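Local coordinates for Thiol:disulfide interchange protein DsbA (PDB 4ZL8) that probably acts as a periplasmic thiol oxidoreductase of the thioredoxin family, forming disulfide bonds in other proteins by transferring its own redox-active disulfide to them, at residues S17-S22 with A145-V150; G25-V30 with Y181-E186; V29-W34 with P45-W50; H74-L79 with S127-F132. The protein carries 1 engineered substitution. One frame throughout, in Å; residues are numbered along the deposited sequence.

Overall arrangement
From the N terminus, residues 17-22 follow the first short strand and meet the end of helix 132-148, closing the large loop of interaction 1. Residues 25-30 open interaction 2, which closes on the last helix, 172-188. Interactions 1 and 2 therefore cross along the chain. Interaction 3 starts on the same strand, 27-33, and closes soon after on helix 38-52, inside the loop of interaction 1. Interaction 4 follows in series, joins helices 70-84 and 122-129, and is nested within both large loops. Interactions 2 and 3 both use strand 27-33 of the thioredoxin fold, and interaction 1 touches it through Tyr148. Interaction 4, in the helical region, meets interaction 3 through Trp34-His74 and Phe33-Phe78.

Interaction 1 of 4, residues S17-S22 with A145-V150; sequences SPVPVS and AMAYQV
Tyr148 OH donates a hydrogen bond to a water 2.6 Å from it, in the plane of the ring and at its edge. The same water donates to Pro20 O at 2.8 Å, so it bridges the phenol and the loop backbone. The contact lies at the C-terminal end of helix 132-148, which closes in a Schellman motif. Gln149 has positive phi there. Val150 N bonds back to Ala145 O at 3.2 Å, and Gln149 N to Met146 O at 3.0 Å.

Val19 carries the apolar contact from the loop to this helix end. Its CG2 meets Ala147 CB at 3.7 Å. Its CG1 lies obliquely against the Tyr148 ring, 3.7 Å from CE1. Both methyls can reach because CG1 is anti to the backbone N (chi1 -178°), which sends CG2 opposite the carbonyl carbon. The side chains of Val19 and Tyr148 cross at about a right angle. The Tyr148 hydroxyl packs against Glu28 and Val30 of strand 27-33. The backbone of Val19 is itself hydrogen-bonded to Gly160, so the loop is also tied to the turn between strands 155-158 and 162-165. Beyond Val19, a second water sits 2.8 Å from Ser17 O and 2.7 Å from Ala147 O. A third accepts from Ser17 N and makes a weak bond to Gln149 OE1.

Interaction 2 of 4, residues G25-V30 with Y181-E186; sequences GKIEVV and YLIEKE
The last helix of the thioredoxin fold lies against the central sheet here: Ile183 and Glu186 of helix 172-188 meet Ile27 and Val29 of strand 27-33. Ile27 CD1 comes over the helix backbone, 3.7 Å from Ile183 O. The same methyl is 4.1 Å from Ile183 CG2, and the two isoleucine side chains slant across each other. The other branch of Ile27 is also used. Its CG2 lies 4.1 Å from Glu186 CB. One turn of helix is therefore touched at two places by one residue. Val29 meets the other branch of Ile183, CG1 to CD1, with Val29 CG2 3.8 Å from Ile183 CD1 and the side chains roughly perpendicular. Ile183 can serve both strand residues because CG2 is anti to its backbone N while CG1 is anti to the carbonyl carbon (chi1 -69°).

Strand segment 27-30 and helix segment 181-186 run roughly antiparallel, at 156°, with their axes 9.2 Å apart at the closest point. This is the usual alpha/beta layering of the fold. Alternate residues of the strand serve its two faces: Ile27 and Val29 serve this helix, while Glu28 and Val30 touch Tyr148 on helix 132-148.

Glu186 gives only its CB to the contact. Its chain bends at chi2 (-59°) and carries the carboxylate away from the strand. There OE1 is hydrogen-bonded to Tyr162 OH, and OE2 takes a salt bridge from Lys161 and a hydrogen bond from Asn159.

Interaction 3 of 4, residues V29-W34 with P45-W50; sequences VVELFW and PTIVPW
Val29 CG1 meets the edge of the Trp50 indole, in its plane, 3.9 Å from CH2. CZ3 is the next atom along that edge, at 4.1 Å from the same methyl. The two side chains reach toward each other from opposite directions.

Further along the strand, Ile47 CD1 lies alongside the extended side chain of Glu31. It is 4.0 Å from Glu31 OE1 and also 4.0 Å from Glu31 CD, with CB and CG scarcely farther off. The two chains slant past each other, so the methyl covers the aliphatic stem as well as one side of the carboxylate. The CB of Glu31 already faces the helix; with CG anti to the backbone N (chi1 -176°) the extended chain runs on alongside Ile47.

The second shell fixes the polar ends. Glu31 OE1 forms a salt bridge with Arg62 on the neighbouring strand 58-64. The indole of Trp50 is held in rotation by a hydrogen bond from NE1 to Asp180 of helix 172-188. Met156 of strand 155-158 touches Val29, Glu31 and Ile47.

The helix is kinked here, where the N of Pro45, Thr46 and Pro49 makes no bond to the turn before; the two prolines have no N-H to give. The redox-active disulfide of Cys37 and Cys40 sits at its N-terminal end, and the side chain of Glu31 lies near that pair without touching it. Strand 27-33, helix 38-52 and strand 58-64 form the first beta-alpha-beta crossover of a thioredoxin fold, with the CxxC at the helix start.

Interaction 4 of 4, residues H74-L79 with S127-F132; sequences HGQMFL and STYNSF
Gln76 lays its amide over one face of the Tyr129 ring, with the two planes only 20° apart. NE2 is 3.4 Å above the ring plane, displaced toward the rim on the CE2 side. Nearer the backbone, CG makes a CH-pi contact, 3.9 Å from the ring centroid. The extended Gln76 chain crosses the tyrosine side chain at about a right angle, and CG anti to the backbone N (chi1 -167°) starts it toward the ring.

The amide is also held by a bond. NE2 donates to Tyr129 O at 2.8 Å, bent to 143° at the hydrogen. The acceptor lies near the amide plane, but the donor is tilted out of the carbonyl plane. One residue thus offers both a ring face and a backbone acceptor.

These residues belong to the helical domain that the DsbA family inserts into the thioredoxin fold. Helix 70-84 meets the C-terminal end of helix 122-129 here. Ile134 and Met138 of helix 132-148 touch Gln76 as well.

Ser131 is the N-cap of that next helix, its OG bonded to Ile134 N. The same OG donates to Thr128 O at 2.7 Å, on a lone pair in the carbonyl plane, and Ser131 N donates to that oxygen too.

Interaction 1 of 4, residues S17-S22 with A145-V150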
loop_
_atom_site.group_PDB
_atom_site.type_symbol
_atom_site.label_atom_id
_atom_site.label_comp_id
_atom_site.label_asym_id
_atom_site.label_seq_id
_atom_site.Cartn_x
_atom_site.Cartn_y
_atom_site.Cartn_z
ATOM N N SER A 17 7.194 15.648 11.615
ATOM C CA SER A 17 5.779 16.030 11.542
ATOM C C SER A 17 4.944 14.766 11.317
ATOM O O SER A 17 4.726 14.377 10.175
ATOM C CB SER A 17 5.541 17.027 10.409
ATOM O OG SER A 17 6.199 18.266 10.641
ATOM N N PRO A 18 4.526 14.104 12.408
ATOM C CA PRO A 18 3.686 12.913 12.277
ATOM C C PRO A 18 2.414 13.197 11.493
ATOM O O PRO A 18 1.884 14.312 11.498
ATOM C CB PRO A 18 3.356 12.536 13.721
ATOM C CG PRO A 18 4.438 13.151 14.542
ATOM C CD PRO A 18 4.851 14.405 13.813
ATOM N N VAL A 19 1.948 12.170 10.803
ATOM C CA VAL A 19 0.845 12.270 9.857
ATOM C C VAL A 19 -0.384 11.579 10.463
ATOM O O VAL A 19 -0.261 10.530 11.103
ATOM C CB VAL A 19 1.250 11.587 8.539
ATOM C CG1 VAL A 19 0.169 11.688 7.503
ATOM C CG2 VAL A 19 2.571 12.200 8.006
ATOM N N PRO A 20 -1.582 12.160 10.277
ATOM C CA PRO A 20 -2.774 11.480 10.801
ATOM C C PRO A 20 -2.946 10.112 10.168
ATOM O O PRO A 20 -2.570 9.878 9.028
ATOM C CB PRO A 20 -3.923 12.419 10.395
ATOM C CG PRO A 20 -3.260 13.774 10.215
ATOM C CD PRO A 20 -1.889 13.473 9.691
ATOM N N VAL A 21 -3.559 9.207 10.925
ATOM C CA VAL A 21 -3.768 7.836 10.457
ATOM C C VAL A 21 -5.169 7.665 9.857
ATOM O O VAL A 21 -6.081 8.416 10.161
ATOM C CB VAL A 21 -3.530 6.798 11.563
ATOM C CG1 VAL A 21 -2.093 6.888 12.079
ATOM C CG2 VAL A 21 -4.536 6.951 12.711
ATOM N N SER A 22 -5.324 6.657 9.016
ATOM C CA SER A 22 -6.556 6.472 8.265
ATOM C C SER A 22 -7.712 5.986 9.132
ATOM O O SER A 22 -8.873 6.272 8.832
ATOM C CB SER A 22 -6.329 5.501 7.100
ATOM O OG SER A 22 -5.839 4.251 7.517
ATOM N N ALA A 145 1.698 10.505 0.576
ATOM C CA ALA A 145 3.060 10.139 0.240
ATOM C C ALA A 145 3.992 11.343 0.412
ATOM O O ALA A 145 5.125 11.195 0.860
ATOM C CB ALA A 145 3.132 9.588 -1.181
ATOM N N MET A 146 3.524 12.539 0.048
ATOM C CA MET A 146 4.291 13.754 0.275
ATOM C C MET A 146 4.560 13.999 1.761
ATOM O O MET A 146 5.658 14.361 2.157
ATOM C CB MET A 146 3.560 14.953 -0.325
ATOM C CG MET A 146 3.466 14.900 -1.853
ATOM S SD MET A 146 2.363 16.160 -2.545
ATOM C CE MET A 146 3.133 17.646 -1.917
ATOM N N ALA A 147 3.538 13.794 2.585
ATOM C CA ALA A 147 3.683 13.979 4.028
ATOM C C ALA A 147 4.626 12.951 4.652
ATOM O O ALA A 147 5.315 13.243 5.623
ATOM C CB ALA A 147 2.317 13.909 4.712
ATOM N N TYR A 148 4.644 11.735 4.107
ATOM C CA TYR A 148 5.569 10.707 4.575
ATOM C C TYR A 148 6.978 10.927 4.023
ATOM O O TYR A 148 7.914 10.249 4.469
ATOM C CB TYR A 148 5.100 9.315 4.146
ATOM C CG TYR A 148 3.758 8.843 4.645
ATOM C CD1 TYR A 148 3.290 9.130 5.913
ATOM C CD2 TYR A 148 2.949 8.078 3.816
ATOM C CE1 TYR A 148 2.040 8.684 6.335
ATOM C CE2 TYR A 148 1.721 7.627 4.234
ATOM C CZ TYR A 148 1.275 7.924 5.497
ATOM O OH TYR A 148 0.042 7.470 5.896
ATOM N N GLN A 149 7.095 11.845 3.058
ATOM C CA GLN A 149 8.349 12.115 2.338
ATOM C C GLN A 149 8.951 10.830 1.762
ATOM O O GLN A 149 10.154 10.562 1.853
ATOM C CB GLN A 149 9.319 12.846 3.245
ATOM C CG GLN A 149 8.814 14.245 3.609
ATOM C CD GLN A 149 9.721 14.956 4.596
ATOM O OE1 GLN A 149 9.681 14.681 5.785
ATOM N NE2 GLN A 149 10.565 15.832 4.098
ATOM N N VAL A 150 8.095 10.040 1.139
ATOM C CA VAL A 150 8.503 8.778 0.567
ATOM C C VAL A 150 8.938 9.025 -0.865
ATOM O O VAL A 150 8.257 9.740 -1.596
ATOM C CB VAL A 150 7.325 7.803 0.610
ATOM C CG1 VAL A 150 7.590 6.578 -0.258
ATOM C CG2 VAL A 150 7.052 7.380 2.039
HETATM O O HOH W 1 8.250 14.915 8.920
HETATM O O HOH W 2 4.747 15.159 7.489
HETATM O O HOH W 3 -0.538 7.987 8.388
#

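Interaction 2 of 4, residues G25-V30 with Y181-E186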
loop_
_atom_site.group_PDB
_atom_site.type_symbol
_atom_site.label_atom_id
_atom_site.label_comp_id
_atom_site.label_asym_id
_atom_site.label_seq_id
_atom_site.Cartn_x
_atom_site.Cartn_y
_atom_site.Cartn_z
ATOM N N GLY A 25 -7.547 5.404 16.309
ATOM C CA GLY A 25 -7.793 4.414 17.332
ATOM C C GLY A 25 -7.094 3.102 17.097
ATOM O O GLY A 25 -6.993 2.286 18.007
ATOM N N LYS A 26 -6.640 2.877 15.868
ATOM C CA LYS A 26 -5.824 1.718 15.553
ATOM C C LYS A 26 -4.428 2.130 15.187
ATOM O O LYS A 26 -4.199 3.226 14.670
ATOM C CB LYS A 26 -6.430 0.909 14.418
ATOM C CG LYS A 26 -7.748 0.272 14.815
ATOM C CD LYS A 26 -8.237 -0.753 13.816
ATOM C CE LYS A 26 -9.453 -1.471 14.370
ATOM N NZ LYS A 26 -9.958 -2.473 13.395
ATOM N N ILE A 27 -3.489 1.234 15.460
ATOM C CA ILE A 27 -2.113 1.449 15.084
ATOM C C ILE A 27 -1.981 1.152 13.602
ATOM O O ILE A 27 -2.199 0.022 13.164
ATOM C CB ILE A 27 -1.169 0.566 15.895
ATOM C CG1 ILE A 27 -1.342 0.845 17.392
ATOM C CG2 ILE A 27 0.267 0.771 15.436
ATOM C CD1 ILE A 27 -0.748 -0.225 18.276
ATOM N N GLU A 28 -1.690 2.183 12.824
ATOM C CA GLU A 28 -1.640 2.023 11.378
ATOM C C GLU A 28 -0.330 1.389 10.894
ATOM O O GLU A 28 0.738 1.692 11.408
ATOM C CB GLU A 28 -1.811 3.391 10.723
ATOM C CG GLU A 28 -2.268 3.311 9.271
ATOM C CD GLU A 28 -2.282 4.665 8.576
ATOM O OE1 GLU A 28 -1.332 5.448 8.781
ATOM O OE2 GLU A 28 -3.268 4.936 7.858
ATOM N N VAL A 29 -0.450 0.535 9.882
ATOM C CA VAL A 29 0.718 0.065 9.143
ATOM C C VAL A 29 0.433 0.271 7.669
ATOM O O VAL A 29 -0.511 -0.313 7.143
ATOM C CB VAL A 29 0.997 -1.418 9.386
ATOM C CG1 VAL A 29 2.205 -1.867 8.575
ATOM C CG2 VAL A 29 1.213 -1.691 10.878
ATOM N N VAL A 30 1.211 1.131 7.021
ATOM C CA VAL A 30 1.051 1.411 5.594
ATOM C C VAL A 30 2.208 0.822 4.805
ATOM O O VAL A 30 3.366 1.035 5.157
ATOM C CB VAL A 30 1.045 2.930 5.357
ATOM C CG1 VAL A 30 0.957 3.230 3.858
ATOM C CG2 VAL A 30 -0.101 3.603 6.093
ATOM N N TYR A 181 8.049 -4.400 16.198
ATOM C CA TYR A 181 8.667 -3.618 17.267
ATOM C C TYR A 181 8.007 -2.247 17.401
ATOM O O TYR A 181 7.672 -1.805 18.504
ATOM C CB TYR A 181 10.154 -3.488 16.962
ATOM C CG TYR A 181 10.956 -2.569 17.834
ATOM C CD1 TYR A 181 11.631 -3.049 18.953
ATOM C CD2 TYR A 181 11.092 -1.230 17.503
ATOM C CE1 TYR A 181 12.410 -2.208 19.721
ATOM C CE2 TYR A 181 11.860 -0.385 18.255
ATOM C CZ TYR A 181 12.520 -0.868 19.357
ATOM O OH TYR A 181 13.308 -0.014 20.099
ATOM N N LEU A 182 7.799 -1.578 16.272
ATOM C CA LEU A 182 7.220 -0.241 16.284
ATOM C C LEU A 182 5.739 -0.269 16.651
ATOM O O LEU A 182 5.224 0.640 17.315
ATOM C CB LEU A 182 7.474 0.461 14.947
ATOM C CG LEU A 182 8.961 0.724 14.725
ATOM C CD1 LEU A 182 9.163 1.142 13.252
ATOM C CD2 LEU A 182 9.543 1.750 15.663
ATOM N N ILE A 183 5.047 -1.323 16.254
ATOM C CA ILE A 183 3.675 -1.526 16.697
ATOM C C ILE A 183 3.629 -1.651 18.222
ATOM O O ILE A 183 2.800 -0.996 18.876
ATOM C CB ILE A 183 3.024 -2.758 16.035
ATOM C CG1 ILE A 183 2.785 -2.509 14.535
ATOM C CG2 ILE A 183 1.722 -3.112 16.719
ATOM C CD1 ILE A 183 2.549 -3.764 13.765
ATOM N N GLU A 184 4.511 -2.448 18.817
ATOM C CA GLU A 184 4.558 -2.545 20.273
ATOM C C GLU A 184 4.880 -1.201 20.930
ATOM O O GLU A 184 4.331 -0.867 21.969
ATOM C CB GLU A 184 5.571 -3.604 20.722
ATOM C CG GLU A 184 5.202 -5.042 20.333
ATOM C CD GLU A 184 4.017 -5.618 21.059
ATOM O OE1 GLU A 184 3.493 -5.023 22.029
ATOM O OE2 GLU A 184 3.582 -6.707 20.635
ATOM N N LYS A 185 5.758 -0.432 20.316
ATOM C CA LYS A 185 6.122 0.884 20.832
ATOM C C LYS A 185 4.862 1.749 20.930
ATOM O O LYS A 185 4.615 2.414 21.950
ATOM C CB LYS A 185 7.169 1.515 19.911
ATOM C CG LYS A 185 7.645 2.886 20.354
ATOM C CD LYS A 185 8.763 3.388 19.447
ATOM C CE LYS A 185 9.257 4.794 19.800
ATOM N NZ LYS A 185 10.059 4.840 21.050
ATOM N N GLU A 186 4.068 1.726 19.867
ATOM C CA GLU A 186 2.886 2.553 19.823
ATOM C C GLU A 186 1.797 2.011 20.758
ATOM O O GLU A 186 1.052 2.792 21.351
ATOM C CB GLU A 186 2.385 2.663 18.389
ATOM C CG GLU A 186 3.291 3.466 17.482
ATOM C CD GLU A 186 3.461 4.860 17.991
ATOM O OE1 GLU A 186 4.508 5.168 18.579
ATOM O OE2 GLU A 186 2.502 5.638 17.858
#

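Interaction 3 of 4, residues V29-W34 with P45-W50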
loop_
_atom_site.group_PDB
_atom_site.type_symbol
_atom_site.label_atom_id
_atom_site.label_comp_id
_atom_site.label_asym_id
_atom_site.label_seq_id
_atom_site.Cartn_x
_atom_site.Cartn_y
_atom_site.Cartn_z
ATOM N N VAL A 29 -0.450 0.535 9.882
ATOM C CA VAL A 29 0.718 0.065 9.143
ATOM C C VAL A 29 0.433 0.271 7.669
ATOM O O VAL A 29 -0.511 -0.313 7.143
ATOM C CB VAL A 29 0.997 -1.418 9.386
ATOM C CG1 VAL A 29 2.205 -1.867 8.575
ATOM C CG2 VAL A 29 1.213 -1.691 10.878
ATOM N N VAL A 30 1.211 1.131 7.021
ATOM C CA VAL A 30 1.051 1.411 5.594
ATOM C C VAL A 30 2.208 0.822 4.805
ATOM O O VAL A 30 3.366 1.035 5.157
ATOM C CB VAL A 30 1.045 2.930 5.357
ATOM C CG1 VAL A 30 0.957 3.230 3.858
ATOM C CG2 VAL A 30 -0.101 3.603 6.093
ATOM N N GLU A 31 1.876 0.056 3.766
ATOM C CA GLU A 31 2.869 -0.293 2.756
ATOM C C GLU A 31 2.600 0.573 1.537
ATOM O O GLU A 31 1.554 0.434 0.897
ATOM C CB GLU A 31 2.804 -1.771 2.353
ATOM C CG GLU A 31 3.925 -2.108 1.377
ATOM C CD GLU A 31 3.703 -3.321 0.509
ATOM O OE1 GLU A 31 2.607 -3.885 0.438
ATOM O OE2 GLU A 31 4.683 -3.688 -0.197
ATOM N N LEU A 32 3.514 1.490 1.237
ATOM C CA LEU A 32 3.447 2.221 -0.038
ATOM C C LEU A 32 4.042 1.329 -1.118
ATOM O O LEU A 32 5.118 0.740 -0.923
ATOM C CB LEU A 32 4.169 3.564 0.034
ATOM C CG LEU A 32 3.490 4.603 0.955
ATOM C CD1 LEU A 32 4.185 4.598 2.278
ATOM C CD2 LEU A 32 3.519 6.003 0.342
ATOM N N PHE A 33 3.320 1.211 -2.228
ATOM C CA PHE A 33 3.696 0.226 -3.240
ATOM C C PHE A 33 3.253 0.722 -4.615
ATOM O O PHE A 33 2.529 1.694 -4.747
ATOM C CB PHE A 33 3.044 -1.135 -2.933
ATOM C CG PHE A 33 1.648 -1.238 -3.427
ATOM C CD1 PHE A 33 0.638 -0.478 -2.855
ATOM C CD2 PHE A 33 1.325 -2.084 -4.468
ATOM C CE1 PHE A 33 -0.638 -0.545 -3.344
ATOM C CE2 PHE A 33 0.041 -2.141 -4.955
ATOM C CZ PHE A 33 -0.934 -1.393 -4.378
ATOM N N TRP A 34 3.693 0.012 -5.643
ATOM C CA TRP A 34 3.153 0.127 -6.983
ATOM C C TRP A 34 3.007 -1.306 -7.489
ATOM O O TRP A 34 3.917 -2.117 -7.354
ATOM C CB TRP A 34 4.097 0.969 -7.870
ATOM C CG TRP A 34 3.889 0.877 -9.346
ATOM C CD1 TRP A 34 2.701 0.876 -10.022
ATOM C CD2 TRP A 34 4.920 0.743 -10.337
ATOM N NE1 TRP A 34 2.935 0.755 -11.371
ATOM C CE2 TRP A 34 4.285 0.666 -11.588
ATOM C CE3 TRP A 34 6.315 0.693 -10.286
ATOM C CZ2 TRP A 34 4.988 0.533 -12.775
ATOM C CZ3 TRP A 34 7.022 0.549 -11.479
ATOM C CH2 TRP A 34 6.354 0.474 -12.700
ATOM N N PRO A 45 5.155 -12.398 -0.859
ATOM C CA PRO A 45 5.057 -13.645 -0.077
ATOM C C PRO A 45 5.478 -13.486 1.388
ATOM O O PRO A 45 5.157 -14.341 2.229
ATOM C CB PRO A 45 5.994 -14.614 -0.812
ATOM C CG PRO A 45 6.207 -14.006 -2.154
ATOM C CD PRO A 45 6.024 -12.536 -2.038
ATOM N N THR A 46 6.154 -12.392 1.699
ATOM C CA THR A 46 6.556 -12.108 3.078
ATOM C C THR A 46 5.489 -11.274 3.792
ATOM O O THR A 46 5.036 -11.630 4.886
ATOM C CB THR A 46 7.915 -11.391 3.100
ATOM O OG1 THR A 46 8.910 -12.251 2.518
ATOM C CG2 THR A 46 8.342 -11.064 4.522
ATOM N N ILE A 47 5.052 -10.191 3.168
ATOM C CA ILE A 47 4.176 -9.253 3.852
ATOM C C ILE A 47 2.717 -9.742 3.872
ATOM O O ILE A 47 1.996 -9.479 4.819
ATOM C CB ILE A 47 4.298 -7.811 3.266
ATOM C CG1 ILE A 47 3.592 -6.830 4.199
ATOM C CG2 ILE A 47 3.753 -7.712 1.821
ATOM C CD1 ILE A 47 3.858 -5.400 3.882
ATOM N N VAL A 48 2.279 -10.475 2.859
ATOM C CA VAL A 48 0.884 -10.911 2.830
ATOM C C VAL A 48 0.499 -11.771 4.042
ATOM O O VAL A 48 -0.431 -11.417 4.772
ATOM C CB VAL A 48 0.518 -11.591 1.493
ATOM C CG1 VAL A 48 -0.866 -12.263 1.581
ATOM C CG2 VAL A 48 0.517 -10.564 0.346
ATOM N N PRO A 49 1.185 -12.892 4.284
ATOM C CA PRO A 49 0.707 -13.690 5.417
ATOM C C PRO A 49 0.845 -12.947 6.746
ATOM O O PRO A 49 0.007 -13.094 7.646
ATOM C CB PRO A 49 1.595 -14.940 5.390
ATOM C CG PRO A 49 2.796 -14.564 4.567
ATOM C CD PRO A 49 2.360 -13.483 3.616
ATOM N N TRP A 50 1.888 -12.149 6.890
ATOM C CA TRP A 50 2.069 -11.361 8.112
ATOM C C TRP A 50 0.910 -10.395 8.312
ATOM O O TRP A 50 0.372 -10.249 9.424
ATOM C CB TRP A 50 3.403 -10.602 8.008
ATOM C CG TRP A 50 3.688 -9.600 9.115
ATOM C CD1 TRP A 50 4.276 -9.866 10.305
ATOM C CD2 TRP A 50 3.433 -8.195 9.098
ATOM N NE1 TRP A 50 4.396 -8.710 11.054
ATOM C CE2 TRP A 50 3.878 -7.670 10.334
ATOM C CE3 TRP A 50 2.868 -7.325 8.158
ATOM C CZ2 TRP A 50 3.778 -6.308 10.653
ATOM C CZ3 TRP A 50 2.774 -5.968 8.473
ATOM C CH2 TRP A 50 3.231 -5.476 9.712
#

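Interaction 4 of 4, residues H74-L79 with S127-F132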
loop_
_atom_site.group_PDB
_atom_site.type_symbol
_atom_site.label_atom_id
_atom_site.label_comp_id
_atom_site.label_asym_id
_atom_site.label_seq_id
_atom_site.Cartn_x
_atom_site.Cartn_y
_atom_site.Cartn_z
ATOM N N HIS A 74 -1.947 2.696 -12.411
ATOM C CA HIS A 74 -2.054 1.495 -11.613
ATOM C C HIS A 74 -2.560 1.810 -10.218
ATOM O O HIS A 74 -3.293 0.994 -9.616
ATOM C CB HIS A 74 -0.718 0.740 -11.552
ATOM C CG HIS A 74 -0.409 -0.022 -12.793
ATOM N ND1 HIS A 74 0.845 -0.519 -13.056
ATOM C CD2 HIS A 74 -1.184 -0.361 -13.852
ATOM C CE1 HIS A 74 0.828 -1.159 -14.211
ATOM N NE2 HIS A 74 -0.388 -1.070 -14.722
ATOM N N GLY A 75 -2.175 2.969 -9.684
ATOM C CA GLY A 75 -2.686 3.393 -8.396
ATOM C C GLY A 75 -4.173 3.694 -8.435
ATOM O O GLY A 75 -4.908 3.403 -7.481
ATOM N N GLN A 76 -4.636 4.258 -9.538
ATOM C CA GLN A 76 -6.048 4.555 -9.703
ATOM C C GLN A 76 -6.857 3.244 -9.821
ATOM O O GLN A 76 -7.959 3.133 -9.273
ATOM C CB GLN A 76 -6.252 5.475 -10.902
ATOM C CG GLN A 76 -7.648 6.082 -10.962
ATOM C CD GLN A 76 -7.752 7.242 -11.906
ATOM O OE1 GLN A 76 -6.778 7.955 -12.151
ATOM N NE2 GLN A 76 -8.940 7.449 -12.448
ATOM N N MET A 77 -6.292 2.227 -10.461
ATOM C CA MET A 77 -6.895 0.898 -10.489
ATOM C C MET A 77 -7.018 0.356 -9.056
ATOM O O MET A 77 -8.087 -0.119 -8.651
ATOM C CB MET A 77 -6.080 -0.048 -11.389
ATOM C CG MET A 77 -6.531 -1.507 -11.267
ATOM S SD MET A 77 -5.770 -2.622 -12.457
ATOM C CE MET A 77 -4.047 -2.457 -11.978
ATOM N N PHE A 78 -5.942 0.445 -8.277
ATOM C CA PHE A 78 -5.973 -0.013 -6.886
ATOM C C PHE A 78 -7.104 0.651 -6.115
ATOM O O PHE A 78 -7.901 -0.007 -5.447
ATOM C CB PHE A 78 -4.648 0.289 -6.189
ATOM C CG PHE A 78 -4.664 0.013 -4.710
ATOM C CD1 PHE A 78 -4.468 -1.265 -4.226
ATOM C CD2 PHE A 78 -4.878 1.028 -3.811
ATOM C CE1 PHE A 78 -4.493 -1.523 -2.873
ATOM C CE2 PHE A 78 -4.896 0.770 -2.458
ATOM C CZ PHE A 78 -4.696 -0.517 -1.998
ATOM N N LEU A 79 -7.171 1.977 -6.196
ATOM C CA LEU A 79 -8.167 2.709 -5.426
ATOM C C LEU A 79 -9.589 2.414 -5.887
ATOM O O LEU A 79 -10.508 2.373 -5.085
ATOM C CB LEU A 79 -7.898 4.216 -5.460
ATOM C CG LEU A 79 -6.618 4.636 -4.772
ATOM C CD1 LEU A 79 -6.278 6.091 -5.081
ATOM C CD2 LEU A 79 -6.686 4.427 -3.279
ATOM N N SER A 127 -17.119 3.078 -14.335
ATOM C CA SER A 127 -17.804 4.217 -13.722
ATOM C C SER A 127 -17.072 4.670 -12.462
ATOM O O SER A 127 -16.912 5.868 -12.214
ATOM C CB SER A 127 -19.245 3.850 -13.380
ATOM O OG SER A 127 -19.927 4.932 -12.762
ATOM N N THR A 128 -16.626 3.710 -11.657
ATOM C CA THR A 128 -15.905 4.051 -10.437
ATOM C C THR A 128 -14.542 4.654 -10.768
ATOM O O THR A 128 -14.136 5.663 -10.209
ATOM C CB THR A 128 -15.736 2.811 -9.517
ATOM O OG1 THR A 128 -17.015 2.266 -9.206
ATOM C CG2 THR A 128 -15.042 3.189 -8.218
ATOM N N TYR A 129 -13.828 4.055 -11.717
ATOM C CA TYR A 129 -12.509 4.538 -12.081
ATOM C C TYR A 129 -12.541 6.004 -12.473
ATOM O O TYR A 129 -11.644 6.758 -12.116
ATOM C CB TYR A 129 -11.953 3.679 -13.222
ATOM C CG TYR A 129 -10.523 3.983 -13.647
ATOM C CD1 TYR A 129 -9.463 3.284 -13.094
ATOM C CD2 TYR A 129 -10.243 4.936 -14.612
ATOM C CE1 TYR A 129 -8.164 3.529 -13.485
ATOM C CE2 TYR A 129 -8.940 5.193 -15.014
ATOM C CZ TYR A 129 -7.908 4.491 -14.427
ATOM O OH TYR A 129 -6.608 4.743 -14.810
ATOM N N ASN A 130 -13.572 6.404 -13.200
ATOM C CA ASN A 130 -13.694 7.757 -13.716
ATOM C C ASN A 130 -14.451 8.695 -12.784
ATOM O O ASN A 130 -14.700 9.845 -13.127
ATOM C CB ASN A 130 -14.364 7.720 -15.097
ATOM C CG ASN A 130 -13.482 7.071 -16.143
ATOM O OD1 ASN A 130 -12.298 7.361 -16.226
ATOM N ND2 ASN A 130 -14.054 6.168 -16.929
ATOM N N SER A 131 -14.799 8.210 -11.597
ATOM C CA SER A 131 -15.698 8.959 -10.705
ATOM C C SER A 131 -15.016 10.097 -9.951
ATOM O O SER A 131 -13.798 10.108 -9.728
ATOM C CB SER A 131 -16.333 8.036 -9.672
ATOM O OG SER A 131 -15.380 7.580 -8.714
ATOM N N PHE A 132 -15.812 11.081 -9.556
ATOM C CA PHE A 132 -15.263 12.182 -8.792
ATOM C C PHE A 132 -14.722 11.703 -7.445
ATOM O O PHE A 132 -13.758 12.260 -6.906
ATOM C CB PHE A 132 -16.279 13.324 -8.644
ATOM C CG PHE A 132 -17.531 12.964 -7.855
ATOM C CD1 PHE A 132 -17.510 12.905 -6.472
ATOM C CD2 PHE A 132 -18.730 12.705 -8.509
ATOM C CE1 PHE A 132 -18.647 12.598 -5.752
ATOM C CE2 PHE A 132 -19.867 12.401 -7.781
ATOM C CZ PHE A 132 -19.814 12.337 -6.420
#